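Long-range contacts in ABM domain-containing protein (Caulobacter crescentus, PDB 3BM7), which is of unknown function but, as a ferredoxin-like member of the antibiotic biosynthesis monooxygenase family, is possibly an oxidoreductase: residues 47-52 / 84-90; 37-41 / 58-62. All blocks are in the same frame, centred on the assembly; numbering follows the deposited sequence. Where two conformers were deposited one is given.

Contact 1 of 2, residues 47-52 / 84-90. With EDO (1,2-ethanediol), chain B.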
ATOM      1  N   LYS A  47       5.696 -17.560  -2.051  1.00 17.18           N
ATOM      2  CA  LYS A  47       6.151 -17.903  -3.390  1.00 17.49           C
ATOM      3  C   LYS A  47       6.503 -16.663  -4.233  1.00 14.99           C
ATOM      4  O   LYS A  47       7.543 -16.622  -4.920  1.00 17.90           O
ATOM      5  CB  LYS A  47       5.125 -18.806  -4.091  1.00 18.57           C
ATOM      6  CG  LYS A  47       5.052 -20.204  -3.426  1.00 18.37           C
ATOM      7  CD  LYS A  47       3.938 -21.096  -3.959  1.00 21.52           C
ATOM      8  CE  LYS A  47       3.863 -22.408  -3.110  1.00 22.76           C
ATOM      9  NZ  LYS A  47       2.540 -23.112  -3.218  1.00 35.87           N
ATOM     10  N   VAL A  48       5.632 -15.682  -4.141  1.00 18.07           N
ATOM     11  CA  VAL A  48       5.797 -14.405  -4.876  1.00 18.71           C
ATOM     12  C   VAL A  48       7.127 -13.798  -4.441  1.00 19.01           C
ATOM     13  O   VAL A  48       8.009 -13.509  -5.273  1.00 20.19           O
ATOM     14  CB  VAL A  48       4.632 -13.450  -4.666  1.00 17.09           C
ATOM     15  CG1 VAL A  48       5.029 -12.077  -5.196  1.00 18.50           C
ATOM     16  CG2 VAL A  48       3.383 -13.960  -5.363  1.00 18.16           C
ATOM     17  N   LYS A  49       7.272 -13.602  -3.129  1.00 19.39           N
ATOM     18  CA  LYS A  49       8.541 -13.009  -2.609  1.00 23.46           C
ATOM     19  C   LYS A  49       9.814 -13.805  -2.882  1.00 20.71           C
ATOM     20  O   LYS A  49      10.897 -13.253  -3.184  1.00 20.57           O
ATOM     21  CB  LYS A  49       8.392 -12.667  -1.125  1.00 23.68           C
ATOM     22  CG  LYS A  49       7.314 -11.656  -0.918  1.00 28.15           C
ATOM     23  CD  LYS A  49       7.183 -11.204   0.514  1.00 34.19           C
ATOM     24  CE  LYS A  49       5.765 -11.268   0.976  1.00 40.09           C
ATOM     25  NZ  LYS A  49       5.592 -10.519   2.236  1.00 37.09           N
ATOM     26  N   ALA A  50       9.725 -15.127  -2.822  1.00 13.37           N
ATOM     27  CA  ALA A  50      10.824 -15.914  -3.069  1.00 12.29           C
ATOM     28  C   ALA A  50      11.209 -15.993  -4.536  1.00 14.81           C
ATOM     29  O   ALA A  50      12.391 -16.150  -4.830  1.00 16.06           O
ATOM     30  CB  ALA A  50      10.551 -17.377  -2.530  1.00 19.28           C
ATOM     31  N   ASN A  51      10.235 -15.981  -5.445  1.00 18.71           N
ATOM     32  CA  ASN A  51      10.455 -16.270  -6.859  1.00 19.80           C
ATOM     33  C   ASN A  51      10.555 -15.085  -7.800  1.00 21.83           C
ATOM     34  O   ASN A  51      11.082 -15.235  -8.907  1.00 24.09           O
ATOM     35  CB  ASN A  51       9.356 -17.202  -7.387  1.00 21.20           C
ATOM     36  CG  ASN A  51       9.331 -18.525  -6.682  1.00 24.90           C
ATOM     37  OD1 ASN A  51      10.380 -19.074  -6.332  1.00 29.66           O
ATOM     38  ND2 ASN A  51       8.145 -19.091  -6.516  1.00 29.21           N
ATOM     39  N   GLU A  52      10.093 -13.917  -7.363  1.00 19.78           N
ATOM     40  CA  GLU A  52       9.934 -12.740  -8.251  1.00 17.50           C
ATOM     41  C   GLU A  52      10.755 -11.541  -7.806  1.00 17.80           C
ATOM     42  O   GLU A  52      10.313 -10.765  -6.954  1.00 19.40           O
ATOM     43  CB  GLU A  52       8.466 -12.324  -8.299  1.00 17.07           C
ATOM     44  CG  GLU A  52       7.562 -13.366  -8.952  1.00 20.71           C
ATOM     45  CD  GLU A  52       6.074 -13.068  -8.806  1.00 19.59           C
ATOM     46  OE1 GLU A  52       5.645 -11.885  -8.984  1.00 22.38           O
ATOM     47  OE2 GLU A  52       5.320 -14.041  -8.475  1.00 23.08           O
ATOM     48  N   HIS A  84       4.465 -10.529 -15.554  1.00 22.47           N
ATOM     49  CA  HIS A  84       4.961 -11.838 -15.155  1.00 21.12           C
ATOM     50  C   HIS A  84       4.169 -12.362 -13.944  1.00 20.41           C
ATOM     51  O   HIS A  84       3.743 -13.520 -13.902  1.00 20.80           O
ATOM     52  CB  HIS A  84       6.449 -11.766 -14.814  1.00 20.04           C
ATOM     53  CG  HIS A  84       6.971 -13.030 -14.215  1.00 21.44           C
ATOM     54  ND1 HIS A  84       7.277 -14.140 -14.970  1.00 22.94           N
ATOM     55  CD2 HIS A  84       7.202 -13.373 -12.924  1.00 21.68           C
ATOM     56  CE1 HIS A  84       7.684 -15.112 -14.170  1.00 22.93           C
ATOM     57  NE2 HIS A  84       7.648 -14.674 -12.924  1.00 22.70           N
ATOM     58  N   HIS A  85       4.001 -11.494 -12.959  1.00 20.02           N
ATOM     59  CA  HIS A  85       3.338 -11.846 -11.710  1.00 20.53           C
ATOM     60  C   HIS A  85       1.983 -12.476 -11.959  1.00 21.18           C
ATOM     61  O   HIS A  85       1.648 -13.507 -11.380  1.00 22.06           O
ATOM     62  CB  HIS A  85       3.149 -10.587 -10.863  1.00 20.73           C
ATOM     63  CG  HIS A  85       2.377 -10.820  -9.618  1.00 20.11           C
ATOM     64  ND1 HIS A  85       2.926 -11.450  -8.519  1.00 23.17           N
ATOM     65  CD2 HIS A  85       1.097 -10.519  -9.288  1.00 21.68           C
ATOM     66  CE1 HIS A  85       2.014 -11.505  -7.559  1.00 21.30           C
ATOM     67  NE2 HIS A  85       0.887 -10.981  -8.008  1.00 22.48           N
ATOM     68  N   GLY A  86       1.206 -11.853 -12.839  1.00 22.81           N
ATOM     69  CA  GLY A  86      -0.183 -12.247 -13.045  1.00 23.86           C
ATOM     70  C   GLY A  86      -0.365 -13.547 -13.803  1.00 25.98           C
ATOM     71  O   GLY A  86      -1.466 -14.104 -13.857  1.00 28.56           O
ATOM     72  N   GLY A  87       0.713 -14.046 -14.392  1.00 24.32           N
ATOM     73  CA  GLY A  87       0.655 -15.248 -15.230  1.00 23.84           C
ATOM     74  C   GLY A  87       1.305 -16.519 -14.719  1.00 23.38           C
ATOM     75  O   GLY A  87       1.292 -17.529 -15.400  1.00 24.26           O
ATOM     76  N   THR A  88       1.892 -16.490 -13.523  1.00 23.09           N
ATOM     77  CA  THR A  88       2.548 -17.665 -13.004  1.00 20.12           C
ATOM     78  C   THR A  88       1.571 -18.799 -12.653  1.00 21.38           C
ATOM     79  O   THR A  88       0.406 -18.539 -12.341  1.00 22.44           O
ATOM     80  CB  THR A  88       3.392 -17.384 -11.746  1.00 20.16           C
ATOM     81  OG1 THR A  88       2.527 -17.097 -10.642  1.00 21.32           O
ATOM     82  CG2 THR A  88       4.386 -16.231 -11.985  1.00 21.73           C
ATOM     83  N   ASP A  89       2.042 -20.044 -12.702  0.50 21.74           N
ATOM     84  CA  ASP A  89       1.180 -21.188 -12.353  0.50 22.68           C
ATOM     85  C   ASP A  89       0.743 -21.173 -10.887  0.50 22.91           C
ATOM     86  O   ASP A  89      -0.362 -21.606 -10.555  0.50 20.04           O
ATOM     87  CB  ASP A  89       1.845 -22.536 -12.700  0.50 22.64           C
ATOM     88  CG  ASP A  89       3.203 -22.733 -12.029  0.50 23.13           C
ATOM     89  OD1 ASP A  89       3.712 -21.806 -11.366  0.50 26.82           O
ATOM     90  OD2 ASP A  89       3.788 -23.822 -12.208  0.50 30.53           O
ATOM     91  N   TYR A  90       1.612 -20.696 -10.000  1.00 22.71           N
ATOM     92  CA  TYR A  90       1.249 -20.600  -8.593  1.00 21.39           C
ATOM     93  C   TYR A  90       0.267 -19.469  -8.307  1.00 21.45           C
ATOM     94  O   TYR A  90      -0.577 -19.608  -7.439  1.00 21.72           O
ATOM     95  CB  TYR A  90       2.498 -20.577  -7.682  1.00 20.88           C
ATOM     96  CG  TYR A  90       3.487 -19.472  -7.954  1.00 20.90           C
ATOM     97  CD1 TYR A  90       3.352 -18.228  -7.356  1.00 19.86           C
ATOM     98  CD2 TYR A  90       4.586 -19.686  -8.775  1.00 18.22           C
ATOM     99  CE1 TYR A  90       4.268 -17.208  -7.625  1.00 20.99           C
ATOM    100  CE2 TYR A  90       5.513 -18.689  -9.021  1.00 18.57           C
ATOM    101  CZ  TYR A  90       5.358 -17.462  -8.434  1.00 22.83           C
ATOM    102  OH  TYR A  90       6.287 -16.472  -8.699  1.00 20.01           O
TER
HETATM  103  C1  EDO B  97      14.157 -13.542  -6.319  1.00 52.10           C
HETATM  104  O1  EDO B  97      13.470 -14.678  -6.841  1.00 48.74           O
HETATM  105  C2  EDO B  97      13.289 -12.895  -5.251  1.00 49.96           C
HETATM  106  O2  EDO B  97      14.032 -11.863  -4.604  1.00 57.76           O
HETATM  107  O   HOH W   1       2.841 -14.809  -9.306  1.00 21.89           O
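With CG anti to its carbonyl carbon (chi1 -66°) and the chain extended beyond it, E52 sends its carboxylate between H85 and Y90; Y90, its ring swung between backbone N and carbonyl carbon (chi1 58°), brings its hydroxyl in from the opposite direction. The two oxygens are gripped separately. H85 ND1 donates to the syn lone pair of E52 OE1 (2.8 Å, 153° at the hydrogen), the oxygen lying almost in the imidazole plane. Y90 OH donates to the anti lone pair of E52 OE2 at 2.6 Å. A water adds a third bond, donating to E52 OE2 and to H85 O while accepting from T88 OG1, so a buried carboxylate is well satisfied. Apolar groups pack on its two ring partners: K47 CB lies over a face of the Y90 ring, 4.2 Å from its centroid, and V48 CG2 meets the imidazole edge, 3.6 Å from H85 CE1. The NZ of K47 turns to D43. T88 OG1 also caps F91 N. The contact thus ties the C-terminal end of helix 34-51 to the junction of helices 79-87 and 89-98 through a His-carboxylate pair beside a threonine N-cap, on the helical layer of a ferredoxin-like fold.

Contact 2 of 2, residues 37-41 / 58-62; sequences FEKVF and YQLTR
L60 points from the strand at the helix and rests its CD1 methyl over the centre of the F41 ring, a CH-pi contact of 4.1 Å from carbon to ring centroid, nearly along the ring normal. Its CD2 approaches the same ring at CD1 of F41, 3.8 Å away, while L60 CD1 also meets the edge of the F37 ring, 4.1 Å from F37 CZ. Next to this leucine the rings of F41 and Y58 run nearly parallel, planes 6° apart, but are slid so far that they barely overlap; contact is made at their rims, F41 CZ to Y58 CE2 at 3.6 Å. At the R62 end of strand 58-62 a salt bridge adds a polar tie. R62 presents its guanidinium side-on to E38: NE donates to OE2 of E38 at 2.8 Å and NH2 to OE1 of E38 at 3.0 Å, both nearly straight. The acceptors lie close to the guanidinium plane, yet the carboxylate is turned 36° from it, so its syn sides are met somewhat out of plane. An extended E38 chain carries the carboxylate out from the helix to meet the arginine.

In the second shell, Y70 OH also hydrogen-bonds to E38 OE2, giving that oxygen two partners, and V72 touches F41. F37 is packed by L27 and V29 of the inner strand 21-29 and by M98 of helix 89-98. On the outer edge of the strand, T61 and R62 pair in an antiparallel ladder with a strand of the second subunit, and V114 of the second subunit packs on E38 and R62. Helix 37-41 and strand 58-62 run antiparallel (170°), their axes 10.8 Å apart: helix-on-sheet packing of a ferredoxin-like fold, here against a strand that continues the sheet into the dimer partner.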
ATOM      1  N   PHE A  37      -8.770 -18.614   3.593  1.00 19.70           N
ATOM      2  CA  PHE A  37      -8.261 -17.569   2.727  1.00 19.17           C
ATOM      3  C   PHE A  37      -6.825 -17.171   3.131  1.00 18.99           C
ATOM      4  O   PHE A  37      -5.941 -17.105   2.268  1.00 20.21           O
ATOM      5  CB  PHE A  37      -9.166 -16.343   2.738  1.00 18.35           C
ATOM      6  CG  PHE A  37      -8.491 -15.118   2.195  1.00 20.52           C
ATOM      7  CD1 PHE A  37      -8.300 -14.978   0.831  1.00 21.00           C
ATOM      8  CD2 PHE A  37      -7.955 -14.155   3.045  1.00 19.92           C
ATOM      9  CE1 PHE A  37      -7.688 -13.881   0.326  1.00 22.01           C
ATOM     10  CE2 PHE A  37      -7.329 -13.060   2.537  1.00 21.51           C
ATOM     11  CZ  PHE A  37      -7.175 -12.927   1.195  1.00 23.09           C
ATOM     12  N   GLU A  38      -6.601 -16.878   4.413  1.00 19.42           N
ATOM     13  CA  GLU A  38      -5.272 -16.421   4.825  1.00 19.63           C
ATOM     14  C   GLU A  38      -4.179 -17.460   4.587  1.00 20.54           C
ATOM     15  O   GLU A  38      -3.067 -17.130   4.183  1.00 21.41           O
ATOM     16  CB  GLU A  38      -5.237 -15.923   6.281  1.00 20.07           C
ATOM     17  CG  GLU A  38      -6.054 -14.645   6.476  1.00 19.87           C
ATOM     18  CD  GLU A  38      -5.988 -14.078   7.871  1.00 23.82           C
ATOM     19  OE1 GLU A  38      -5.116 -14.523   8.640  1.00 26.81           O
ATOM     20  OE2 GLU A  38      -6.828 -13.211   8.199  1.00 24.04           O
ATOM     21  N   LYS A  39      -4.496 -18.730   4.824  1.00 20.62           N
ATOM     22  CA  LYS A  39      -3.514 -19.774   4.555  1.00 21.86           C
ATOM     23  C   LYS A  39      -3.111 -19.845   3.095  1.00 20.31           C
ATOM     24  O   LYS A  39      -1.916 -19.922   2.796  1.00 23.41           O
ATOM     25  CB  LYS A  39      -4.044 -21.142   5.023  1.00 23.42           C
ATOM     26  CG  LYS A  39      -3.011 -22.252   4.859  1.00 30.79           C
ATOM     27  N   VAL A  40      -4.086 -19.797   2.183  1.00 20.55           N
ATOM     28  CA  VAL A  40      -3.784 -19.825   0.761  1.00 20.06           C
ATOM     29  C   VAL A  40      -3.024 -18.562   0.373  1.00 21.24           C
ATOM     30  O   VAL A  40      -2.028 -18.623  -0.354  1.00 20.41           O
ATOM     31  CB  VAL A  40      -5.050 -19.906  -0.071  1.00 20.76           C
ATOM     32  CG1 VAL A  40      -4.726 -19.793  -1.571  1.00 26.25           C
ATOM     33  CG2 VAL A  40      -5.805 -21.214   0.247  1.00 25.79           C
ATOM     34  N   PHE A  41      -3.494 -17.409   0.850  1.00 20.24           N
ATOM     35  CA  PHE A  41      -2.826 -16.182   0.490  1.00 20.40           C
ATOM     36  C   PHE A  41      -1.372 -16.119   0.993  1.00 20.18           C
ATOM     37  O   PHE A  41      -0.480 -15.682   0.271  1.00 19.89           O
ATOM     38  CB  PHE A  41      -3.586 -14.930   0.944  1.00 19.24           C
ATOM     39  CG  PHE A  41      -3.129 -13.712   0.199  1.00 19.44           C
ATOM     40  CD1 PHE A  41      -1.973 -13.060   0.559  1.00 21.20           C
ATOM     41  CD2 PHE A  41      -3.782 -13.319  -0.937  1.00 21.95           C
ATOM     42  CE1 PHE A  41      -1.518 -11.989  -0.210  1.00 21.57           C
ATOM     43  CE2 PHE A  41      -3.333 -12.238  -1.683  1.00 23.39           C
ATOM     44  CZ  PHE A  41      -2.204 -11.604  -1.297  1.00 20.70           C
ATOM     45  N   TYR A  58       4.732  -7.141  -1.229  1.00 19.44           N
ATOM     46  CA  TYR A  58       3.574  -7.959  -1.403  1.00 20.05           C
ATOM     47  C   TYR A  58       3.021  -8.294  -0.034  1.00 21.65           C
ATOM     48  O   TYR A  58       3.363  -9.313   0.552  1.00 24.42           O
ATOM     49  CB  TYR A  58       3.932  -9.234  -2.194  1.00 21.56           C
ATOM     50  CG  TYR A  58       2.753  -9.889  -2.815  1.00 19.90           C
ATOM     51  CD1 TYR A  58       2.145  -9.390  -3.943  1.00 21.83           C
ATOM     52  CD2 TYR A  58       2.211 -11.059  -2.256  1.00 23.65           C
ATOM     53  CE1 TYR A  58       1.032  -9.998  -4.516  1.00 24.50           C
ATOM     54  CE2 TYR A  58       1.114 -11.656  -2.796  1.00 23.20           C
ATOM     55  CZ  TYR A  58       0.536 -11.184  -3.938  1.00 23.21           C
ATOM     56  OH  TYR A  58      -0.570 -11.767  -4.494  1.00 28.94           O
ATOM     57  N   GLN A  59       2.175  -7.434   0.495  1.00 19.42           N
ATOM     58  CA  GLN A  59       1.840  -7.467   1.912  1.00 20.87           C
ATOM     59  C   GLN A  59       0.324  -7.499   2.090  1.00 19.19           C
ATOM     60  O   GLN A  59      -0.448  -6.504   1.863  1.00 18.60           O
ATOM     61  CB  GLN A  59       2.411  -6.248   2.638  1.00 20.79           C
ATOM     62  CG  GLN A  59       2.082  -6.282   4.118  1.00 23.41           C
ATOM     63  CD  GLN A  59       2.739  -7.466   4.792  1.00 23.69           C
ATOM     64  OE1 GLN A  59       3.991  -7.613   4.789  1.00 26.06           O
ATOM     65  NE2 GLN A  59       1.916  -8.339   5.381  1.00 24.73           N
ATOM     66  N   LEU A  60      -0.175  -8.656   2.561  1.00 18.70           N
ATOM     67  CA  LEU A  60      -1.546  -8.773   2.959  1.00 18.87           C
ATOM     68  C   LEU A  60      -1.799  -7.990   4.247  1.00 18.81           C
ATOM     69  O   LEU A  60      -1.025  -8.084   5.193  1.00 20.20           O
ATOM     70  CB  LEU A  60      -1.880 -10.243   3.244  1.00 20.01           C
ATOM     71  CG  LEU A  60      -3.352 -10.541   3.492  1.00 20.37           C
ATOM     72  CD1 LEU A  60      -4.281 -10.252   2.307  1.00 20.39           C
ATOM     73  CD2 LEU A  60      -3.472 -12.048   3.956  1.00 20.72           C
ATOM     74  N   THR A  61      -2.880  -7.252   4.264  1.00 18.74           N
ATOM     75  CA  THR A  61      -3.364  -6.549   5.473  1.00 19.19           C
ATOM     76  C   THR A  61      -4.843  -6.718   5.674  1.00 20.56           C
ATOM     77  O   THR A  61      -5.589  -6.975   4.720  1.00 18.97           O
ATOM     78  CB  THR A  61      -3.047  -5.002   5.405  1.00 19.98           C
ATOM     79  OG1 THR A  61      -4.003  -4.340   4.554  1.00 20.96           O
ATOM     80  CG2 THR A  61      -1.569  -4.750   4.985  1.00 21.36           C
ATOM     81  N   ARG A  62      -5.296  -6.569   6.928  1.00 20.63           N
ATOM     82  CA  ARG A  62      -6.707  -6.663   7.260  1.00 20.34           C
ATOM     83  C   ARG A  62      -7.284  -5.289   7.560  1.00 19.53           C
ATOM     84  O   ARG A  62      -6.654  -4.521   8.302  1.00 21.36           O
ATOM     85  CB  ARG A  62      -6.888  -7.487   8.550  1.00 21.56           C
ATOM     86  CG  ARG A  62      -6.287  -8.852   8.532  1.00 25.95           C
ATOM     87  CD  ARG A  62      -6.938  -9.750   9.649  1.00 26.13           C
ATOM     88  NE  ARG A  62      -6.204 -11.001   9.833  1.00 26.09           N
ATOM     89  CZ  ARG A  62      -5.135 -11.155  10.599  1.00 29.00           C
ATOM     90  NH1 ARG A  62      -4.668 -10.154  11.347  1.00 32.70           N
ATOM     91  NH2 ARG A  62      -4.540 -12.341  10.644  1.00 30.02           N
TER

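How the contacts relate
Both contacts draw on helix 34-51, contact 2 from its earlier turns and contact 1 from its C-terminal end, and their centres lie 15 Å apart. Y58 joins them: its ring, which meets F41 in contact 2, also packs on H85 of contact 1, with H85 CE1 3.5 Å from Y58 CE1, and on V48, whose CG1 is 4.0 Å from Y58 CG. K49 NZ also comes close to Y58 O (3.0 Å), at best a weak bond. Contact 2 fixes the helix to the sheet, while contact 1 joins that helix to the other helical segments. Each has an ethanediol nearby, probably from the crystallisation liquor: one bonded to A50 O, another about 3 Å from the R62 side chain.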